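Putative fimbrium tip subunit Fim1C (Bacteroides ovatus, PDB 4EPS) is probably a tip component of fimbriae, filamentous cell-surface appendages that mediate cell adhesion and biofilm formation. Local coordinates at residues A[301-306]-A[322-327]; A[307-312]-A[384-389]. All coordinates share one frame; numbering follows the deposited sequence. Where two conformers were deposited one is given.

Contact 1 (A[301-306]-A[322-327]); sequences GNPMPS and DALLRS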
ATOM      1  N   GLY A 301      -3.953   8.191 -13.682  1.00 22.77           N
ATOM      2  CA  GLY A 301      -4.559   7.223 -14.586  1.00 23.66           C
ATOM      3  C   GLY A 301      -3.812   7.164 -15.895  1.00 27.78           C
ATOM      4  O   GLY A 301      -2.782   7.832 -16.063  1.00 27.01           O
ATOM      5  N   ASN A 302      -4.315   6.360 -16.834  1.00 23.85           N
ATOM      6  CA  ASN A 302      -3.674   6.235 -18.143  1.00 23.83           C
ATOM      7  C   ASN A 302      -4.239   7.375 -19.010  1.00 25.84           C
ATOM      8  O   ASN A 302      -5.444   7.348 -19.277  1.00 24.44           O
ATOM      9  CB  ASN A 302      -3.947   4.829 -18.738  1.00 25.59           C
ATOM     10  CG  ASN A 302      -3.275   4.573 -20.062  1.00 36.76           C
ATOM     11  OD1 ASN A 302      -3.052   5.487 -20.845  1.00 32.89           O
ATOM     12  ND2 ASN A 302      -2.976   3.308 -20.369  1.00 27.42           N
ATOM     13  N   PRO A 303      -3.416   8.356 -19.469  1.00 24.09           N
ATOM     14  CA  PRO A 303      -3.984   9.499 -20.219  1.00 23.09           C
ATOM     15  C   PRO A 303      -3.997   9.327 -21.738  1.00 28.47           C
ATOM     16  O   PRO A 303      -4.232  10.311 -22.459  1.00 27.80           O
ATOM     17  CB  PRO A 303      -3.061  10.646 -19.830  1.00 23.82           C
ATOM     18  CG  PRO A 303      -1.698   9.964 -19.677  1.00 29.24           C
ATOM     19  CD  PRO A 303      -1.965   8.542 -19.232  1.00 25.36           C
HETATM   20  N   MSE A 304      -3.702   8.109 -22.231  1.00 24.72           N
HETATM   21  CA  MSE A 304      -3.709   7.892 -23.675  0.50 24.69           C
HETATM   22  C   MSE A 304      -5.133   7.995 -24.204  1.00 27.13           C
HETATM   23  O   MSE A 304      -6.053   7.401 -23.629  1.00 27.63           O
HETATM   24  CB  MSE A 304      -3.060   6.559 -24.038  0.50 26.77           C
HETATM   25  CG  MSE A 304      -1.566   6.647 -23.995  0.50 33.23           C
HETATM   26 SE   MSE A 304      -0.775   4.948 -23.650  0.38 40.56          SE
HETATM   27  CE  MSE A 304       0.973   5.556 -23.190  0.50 36.36           C
ATOM     28  N   PRO A 305      -5.352   8.791 -25.282  1.00 24.53           N
ATOM     29  CA  PRO A 305      -6.733   8.964 -25.777  1.00 24.71           C
ATOM     30  C   PRO A 305      -7.369   7.655 -26.299  1.00 28.94           C
ATOM     31  O   PRO A 305      -8.581   7.465 -26.145  1.00 28.24           O
ATOM     32  CB  PRO A 305      -6.594  10.018 -26.887  1.00 26.45           C
ATOM     33  CG  PRO A 305      -5.188   9.991 -27.301  1.00 30.15           C
ATOM     34  CD  PRO A 305      -4.387   9.583 -26.087  1.00 25.70           C
ATOM     35  N   SER A 306      -6.568   6.734 -26.854  1.00 27.66           N
ATOM     36  CA  SER A 306      -7.132   5.458 -27.347  1.00 28.49           C
ATOM     37  C   SER A 306      -7.565   4.548 -26.171  1.00 34.76           C
ATOM     38  O   SER A 306      -8.299   3.584 -26.378  1.00 35.18           O
ATOM     39  CB  SER A 306      -6.148   4.733 -28.262  1.00 28.20           C
ATOM     40  OG  SER A 306      -4.953   4.370 -27.593  1.00 32.70           O
ATOM     41  N   ASP A 322      -2.848   7.427 -32.129  1.00 32.52           N
ATOM     42  CA  ASP A 322      -2.466   7.787 -30.750  1.00 30.86           C
ATOM     43  C   ASP A 322      -0.939   7.998 -30.665  1.00 32.87           C
ATOM     44  O   ASP A 322      -0.180   7.056 -30.426  1.00 31.79           O
ATOM     45  CB  ASP A 322      -2.952   6.736 -29.720  1.00 32.03           C
ATOM     46  CG  ASP A 322      -2.888   7.172 -28.245  1.00 34.48           C
ATOM     47  OD1 ASP A 322      -2.037   8.033 -27.905  1.00 30.88           O
ATOM     48  OD2 ASP A 322      -3.602   6.562 -27.412  1.00 35.70           O
ATOM     49  N   ALA A 323      -0.508   9.254 -30.829  1.00 29.72           N
ATOM     50  CA  ALA A 323       0.900   9.667 -30.805  1.00 30.15           C
ATOM     51  C   ALA A 323       1.553   9.427 -29.445  1.00 32.81           C
ATOM     52  O   ALA A 323       2.740   9.106 -29.395  1.00 32.32           O
ATOM     53  CB  ALA A 323       1.020  11.139 -31.179  1.00 31.23           C
ATOM     54  N   LEU A 324       0.789   9.597 -28.343  1.00 28.43           N
ATOM     55  CA  LEU A 324       1.295   9.377 -26.990  1.00 26.76           C
ATOM     56  C   LEU A 324       1.623   7.891 -26.775  1.00 30.58           C
ATOM     57  O   LEU A 324       2.681   7.583 -26.230  1.00 29.72           O
ATOM     58  CB  LEU A 324       0.257   9.875 -25.947  1.00 25.87           C
ATOM     59  CG  LEU A 324       0.589   9.688 -24.449  1.00 29.17           C
ATOM     60  CD1 LEU A 324       1.975  10.214 -24.097  1.00 29.37           C
ATOM     61  CD2 LEU A 324      -0.473  10.386 -23.565  1.00 30.02           C
ATOM     62  N   LEU A 325       0.709   6.987 -27.169  1.00 30.48           N
ATOM     63  CA  LEU A 325       0.912   5.533 -27.047  1.00 31.69           C
ATOM     64  C   LEU A 325       2.118   5.108 -27.885  1.00 36.17           C
ATOM     65  O   LEU A 325       2.944   4.314 -27.434  1.00 34.99           O
ATOM     66  CB  LEU A 325      -0.358   4.775 -27.503  1.00 32.60           C
ATOM     67  CG  LEU A 325      -0.284   3.230 -27.630  1.00 37.80           C
ATOM     68  CD1 LEU A 325       0.071   2.564 -26.287  1.00 38.53           C
ATOM     69  CD2 LEU A 325      -1.606   2.665 -28.122  1.00 38.25           C
ATOM     70  N   ARG A 326       2.237   5.673 -29.083  1.00 33.96           N
ATOM     71  CA  ARG A 326       3.333   5.352 -29.996  1.00 34.64           C
ATOM     72  C   ARG A 326       4.708   5.838 -29.468  1.00 37.30           C
ATOM     73  O   ARG A 326       5.665   5.062 -29.465  1.00 36.43           O
ATOM     74  CB  ARG A 326       3.012   5.975 -31.359  1.00 36.53           C
ATOM     75  CG  ARG A 326       3.926   5.584 -32.498  1.00 42.27           C
ATOM     76  CD  ARG A 326       3.259   5.915 -33.819  1.00 43.88           C
ATOM     77  NE  ARG A 326       3.003   7.351 -33.964  1.00 41.29           N
ATOM     78  CZ  ARG A 326       1.821   7.882 -34.255  1.00 41.49           C
ATOM     79  NH1 ARG A 326       0.759   7.105 -34.433  1.00 35.59           N
ATOM     80  NH2 ARG A 326       1.694   9.195 -34.382  1.00 36.59           N
ATOM     81  N   SER A 327       4.803   7.098 -28.991  1.00 32.00           N
ATOM     82  CA  SER A 327       6.084   7.667 -28.571  1.00 30.45           C
ATOM     83  C   SER A 327       6.481   7.407 -27.118  1.00 33.36           C
ATOM     84  O   SER A 327       7.678   7.419 -26.838  1.00 32.34           O
ATOM     85  CB  SER A 327       6.108   9.169 -28.817  1.00 33.53           C
ATOM     86  OG  SER A 327       5.791   9.450 -30.171  1.00 41.52           O
TER

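Contact 2 (A[307-312]-A[384-389]); sequences VLYKDV and PLRFLG. With SO4 (sulfate ion), chain H.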
ATOM      1  N   VAL A 307      -7.117   4.863 -24.946  1.00 29.80           N
ATOM      2  CA  VAL A 307      -7.503   4.144 -23.731  1.00 28.71           C
ATOM      3  C   VAL A 307      -8.691   4.910 -23.100  1.00 32.68           C
ATOM      4  O   VAL A 307      -9.788   4.351 -22.948  1.00 31.98           O
ATOM      5  CB  VAL A 307      -6.294   3.945 -22.752  1.00 31.20           C
ATOM      6  CG1 VAL A 307      -6.741   3.315 -21.431  1.00 30.55           C
ATOM      7  CG2 VAL A 307      -5.203   3.084 -23.399  1.00 31.12           C
ATOM      8  N   LEU A 308      -8.494   6.214 -22.786  1.00 27.81           N
ATOM      9  CA  LEU A 308      -9.569   7.028 -22.205  1.00 27.66           C
ATOM     10  C   LEU A 308     -10.859   7.000 -22.986  1.00 30.29           C
ATOM     11  O   LEU A 308     -11.934   6.961 -22.392  1.00 29.87           O
ATOM     12  CB  LEU A 308      -9.133   8.517 -22.103  1.00 27.59           C
ATOM     13  CG  LEU A 308      -8.184   8.899 -20.981  1.00 31.92           C
ATOM     14  CD1 LEU A 308      -7.669  10.345 -21.197  1.00 31.95           C
ATOM     15  CD2 LEU A 308      -8.882   8.797 -19.620  1.00 34.88           C
ATOM     16  N   TYR A 309     -10.765   7.087 -24.315  1.00 27.17           N
ATOM     17  CA  TYR A 309     -11.942   7.242 -25.161  1.00 27.69           C
ATOM     18  C   TYR A 309     -12.253   6.021 -26.023  1.00 34.21           C
ATOM     19  O   TYR A 309     -12.943   6.148 -27.047  1.00 34.39           O
ATOM     20  CB  TYR A 309     -11.768   8.507 -26.032  1.00 27.37           C
ATOM     21  CG  TYR A 309     -11.351   9.689 -25.180  1.00 25.24           C
ATOM     22  CD1 TYR A 309     -12.140  10.122 -24.115  1.00 25.07           C
ATOM     23  CD2 TYR A 309     -10.133  10.335 -25.396  1.00 25.24           C
ATOM     24  CE1 TYR A 309     -11.721  11.152 -23.276  1.00 23.68           C
ATOM     25  CE2 TYR A 309      -9.705  11.375 -24.566  1.00 24.65           C
ATOM     26  CZ  TYR A 309     -10.497  11.772 -23.507  1.00 27.08           C
ATOM     27  OH  TYR A 309     -10.071  12.805 -22.714  1.00 26.76           O
ATOM     28  N   LYS A 310     -11.827   4.832 -25.566  1.00 32.78           N
ATOM     29  CA  LYS A 310     -12.058   3.566 -26.292  1.00 33.69           C
ATOM     30  C   LYS A 310     -13.561   3.277 -26.540  1.00 40.78           C
ATOM     31  O   LYS A 310     -13.884   2.676 -27.558  1.00 41.64           O
ATOM     32  CB  LYS A 310     -11.400   2.378 -25.559  1.00 35.51           C
ATOM     33  CG  LYS A 310     -11.981   2.044 -24.186  1.00 44.91           C
ATOM     34  CD  LYS A 310     -11.221   0.886 -23.531  1.00 59.11           C
ATOM     35  CE  LYS A 310     -12.015   0.195 -22.440  1.00 71.20           C
ATOM     36  NZ  LYS A 310     -12.114   1.015 -21.202  1.00 80.32           N
ATOM     37  N   ASP A 311     -14.459   3.715 -25.635  1.00 38.93           N
ATOM     38  CA  ASP A 311     -15.901   3.455 -25.745  1.00 41.25           C
ATOM     39  C   ASP A 311     -16.690   4.629 -26.377  1.00 47.23           C
ATOM     40  O   ASP A 311     -17.920   4.556 -26.448  1.00 48.25           O
ATOM     41  CB  ASP A 311     -16.479   3.101 -24.360  1.00 43.63           C
ATOM     42  CG  ASP A 311     -15.891   1.827 -23.748  1.00 55.70           C
ATOM     43  OD1 ASP A 311     -15.574   0.883 -24.513  1.00 54.82           O
ATOM     44  OD2 ASP A 311     -15.770   1.768 -22.504  1.00 64.95           O
ATOM     45  N   VAL A 312     -15.999   5.680 -26.882  1.00 42.40           N
ATOM     46  CA  VAL A 312     -16.686   6.801 -27.544  1.00 40.92           C
ATOM     47  C   VAL A 312     -17.231   6.312 -28.908  1.00 45.58           C
ATOM     48  O   VAL A 312     -16.515   5.618 -29.636  1.00 43.49           O
ATOM     49  CB  VAL A 312     -15.765   8.039 -27.669  1.00 41.98           C
ATOM     50  CG1 VAL A 312     -16.385   9.112 -28.561  1.00 41.73           C
ATOM     51  CG2 VAL A 312     -15.447   8.611 -26.284  1.00 40.06           C
ATOM     52  N   PRO A 384     -13.066  19.819 -27.604  1.00 25.21           N
ATOM     53  CA  PRO A 384     -12.268  20.594 -26.618  1.00 24.29           C
ATOM     54  C   PRO A 384     -12.213  19.992 -25.217  1.00 27.23           C
ATOM     55  O   PRO A 384     -11.464  20.502 -24.384  1.00 26.88           O
ATOM     56  CB  PRO A 384     -12.985  21.946 -26.562  1.00 25.72           C
ATOM     57  CG  PRO A 384     -13.797  22.012 -27.835  1.00 28.29           C
ATOM     58  CD  PRO A 384     -14.240  20.603 -28.049  1.00 25.24           C
ATOM     59  N   LEU A 385     -12.955  18.910 -24.952  1.00 25.11           N
ATOM     60  CA  LEU A 385     -12.905  18.279 -23.621  1.00 25.27           C
ATOM     61  C   LEU A 385     -11.955  17.067 -23.559  1.00 25.50           C
ATOM     62  O   LEU A 385     -11.698  16.551 -22.474  1.00 24.20           O
ATOM     63  CB  LEU A 385     -14.317  17.868 -23.175  1.00 27.17           C
ATOM     64  CG  LEU A 385     -15.326  19.043 -22.939  1.00 32.93           C
ATOM     65  CD1 LEU A 385     -16.689  18.517 -22.478  1.00 33.61           C
ATOM     66  CD2 LEU A 385     -14.794  20.053 -21.932  1.00 34.44           C
ATOM     67  N   ARG A 386     -11.386  16.650 -24.695  1.00 23.21           N
ATOM     68  CA  ARG A 386     -10.482  15.484 -24.732  1.00 22.63           C
ATOM     69  C   ARG A 386      -9.049  15.811 -24.319  1.00 25.95           C
ATOM     70  O   ARG A 386      -8.545  16.894 -24.629  1.00 24.76           O
ATOM     71  CB  ARG A 386     -10.440  14.864 -26.151  1.00 22.78           C
ATOM     72  CG  ARG A 386     -11.811  14.590 -26.798  1.00 25.91           C
ATOM     73  CD  ARG A 386     -12.655  13.654 -25.944  1.00 26.27           C
ATOM     74  NE  ARG A 386     -13.886  13.262 -26.632  1.00 27.64           N
ATOM     75  CZ  ARG A 386     -14.923  12.699 -26.031  1.00 39.44           C
ATOM     76  NH1 ARG A 386     -14.919  12.519 -24.716  1.00 31.39           N
ATOM     77  NH2 ARG A 386     -15.993  12.354 -26.734  1.00 31.02           N
ATOM     78  N   PHE A 387      -8.373  14.842 -23.678  1.00 22.82           N
ATOM     79  CA  PHE A 387      -6.960  14.982 -23.277  1.00 22.47           C
ATOM     80  C   PHE A 387      -6.093  14.708 -24.481  1.00 26.10           C
ATOM     81  O   PHE A 387      -5.926  13.539 -24.842  1.00 26.03           O
ATOM     82  CB  PHE A 387      -6.617  13.971 -22.175  1.00 23.78           C
ATOM     83  CG  PHE A 387      -7.078  14.253 -20.773  1.00 23.87           C
ATOM     84  CD1 PHE A 387      -8.070  15.197 -20.524  1.00 25.77           C
ATOM     85  CD2 PHE A 387      -6.506  13.589 -19.694  1.00 25.67           C
ATOM     86  CE1 PHE A 387      -8.487  15.468 -19.223  1.00 27.26           C
ATOM     87  CE2 PHE A 387      -6.931  13.855 -18.390  1.00 27.34           C
ATOM     88  CZ  PHE A 387      -7.907  14.800 -18.163  1.00 25.48           C
ATOM     89  N   LEU A 388      -5.566  15.759 -25.128  1.00 22.23           N
ATOM     90  CA  LEU A 388      -4.796  15.598 -26.379  1.00 21.17           C
ATOM     91  C   LEU A 388      -3.574  16.485 -26.467  1.00 24.34           C
ATOM     92  O   LEU A 388      -3.036  16.656 -27.560  1.00 23.62           O
ATOM     93  CB  LEU A 388      -5.731  15.913 -27.589  1.00 21.33           C
ATOM     94  CG  LEU A 388      -6.825  14.856 -27.856  1.00 24.81           C
ATOM     95  CD1 LEU A 388      -7.890  15.399 -28.786  1.00 24.71           C
ATOM     96  CD2 LEU A 388      -6.211  13.558 -28.410  1.00 25.96           C
ATOM     97  N   GLY A 389      -3.132  17.056 -25.342  1.00 21.64           N
ATOM     98  CA  GLY A 389      -1.986  17.962 -25.350  1.00 21.02           C
ATOM     99  C   GLY A 389      -0.717  17.349 -25.919  1.00 24.35           C
ATOM    100  O   GLY A 389      -0.011  18.006 -26.686  1.00 24.56           O
TER
HETATM  101  S   SO4 H 607     -18.459  10.891 -24.518  0.50 54.59           S
HETATM  102  O1  SO4 H 607     -19.457  11.842 -24.017  0.50 56.81           O
HETATM  103  O2  SO4 H 607     -18.879   9.503 -24.243  0.50 52.52           O
HETATM  104  O3  SO4 H 607     -18.313  11.084 -25.963  0.50 50.83           O
HETATM  105  O4  SO4 H 607     -17.186  11.145 -23.830  0.50 55.53           O

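Contact 1 (A[301-306]-A[322-327])
Asp322 OD2 is gripped twice by one residue: Ser306 OG donates to it over 2.6 Å, on the anti lone pair, and the backbone nitrogen Ser306 N reaches the same OD2 at 3.0 Å from above the carboxylate plane. The hydroxyl can do so because OG stands between the backbone N and the carbonyl carbon (chi1 63°). The other oxygen, OD1, caps the helix that follows, accepting from Leu325 N at 3.0 Å, again from above the plane. A single N-cap carboxylate thus ties the first turn of helix 323-327 to the first turn of helix 305-308, and its buried oxygens are satisfied by three donors. Pro305 lies against the carboxylate, CD 3.4 Å from OD1. Beside these polar bonds, in the conformer described, selenomethionine Met304 runs out as an extended chain across the two leucines, CG 3.8 Å from Leu324 CG and SE 3.7 Å from Leu325 CD1. Pro303 adds a lighter touch, CG to Leu324 CD2. An Asx turn, with Asn302 OD1 accepting from Met304 N, shapes the approach to the helix. The 301-306 segment continues from strand 293-300, and helix 389-403 packs on helix 323-327 through Tyr390, which touches Leu324 and Ser327.

Contact 2 (A[307-312]-A[384-389])
The ring of Tyr309 lies between two aliphatic groups, with Arg386 CD over the centre of one face and CB of the preceding residue, Leu308, over the opposite one. The CH-pi approach is almost vertical: Arg386 CD sits 3.8 Å from the Tyr309 ring centroid, 12° off the normal. Arg386 gets there by folding at its second torsion (chi2 -58°), which lays the chain across the ring before the guanidinium continues past CD1, its plane 46° from that of the ring. At the far end of the ring, Phe387 N lies near the ring plane and donates to Tyr309 OH over 2.8 Å in a nearly straight bond. Leu308 CD1 meets Phe387 CD2 at 3.8 Å, while Phe387 also packs edge-to-face with Trp299. Val312 CG2 lies over one face of the guanidinium. A phenylalanine in place of Tyr309 would probably leave Phe387 N without its acceptor, and the 384-389 segment without this polar tie to the 307-312 turn. In its own plane the guanidinium holds a sulfate, probably from the crystallisation liquor, Arg386 NH1 donating to SO4 O4 and Arg386 NH2 to SO4 O3. Glu378 takes NE in a salt bridge. In this crystal Glu378, the partner from the protein, and the sulfate together probably offset the charge of Arg386, while its methylene chain provides apolar cover for the tyrosine.

Contacts 1 and 2 show how one short helix can fasten one nearby and one distant part of a chain. Helix 305-308 begins in contact 1 and ends in contact 2, and the centres of the two lie about 9 Å apart. Their segments alternate along the sequence, 301-306 and 307-312 running on directly, followed by 322-327 and then 384-389, after which helix 389-403 follows. The contacts also touch: Leu308 CD1 packs on Pro303 O at 3.7 Å, and Pro305 CB meets Leu388 CD2. Contact 1 is buried and closes over a short connection, whereas contact 2 lies at the surface and spans 71 intervening residues. Helix 305-308 is thus held from both its ends, to a nearby helix and to a loop far along the sequence.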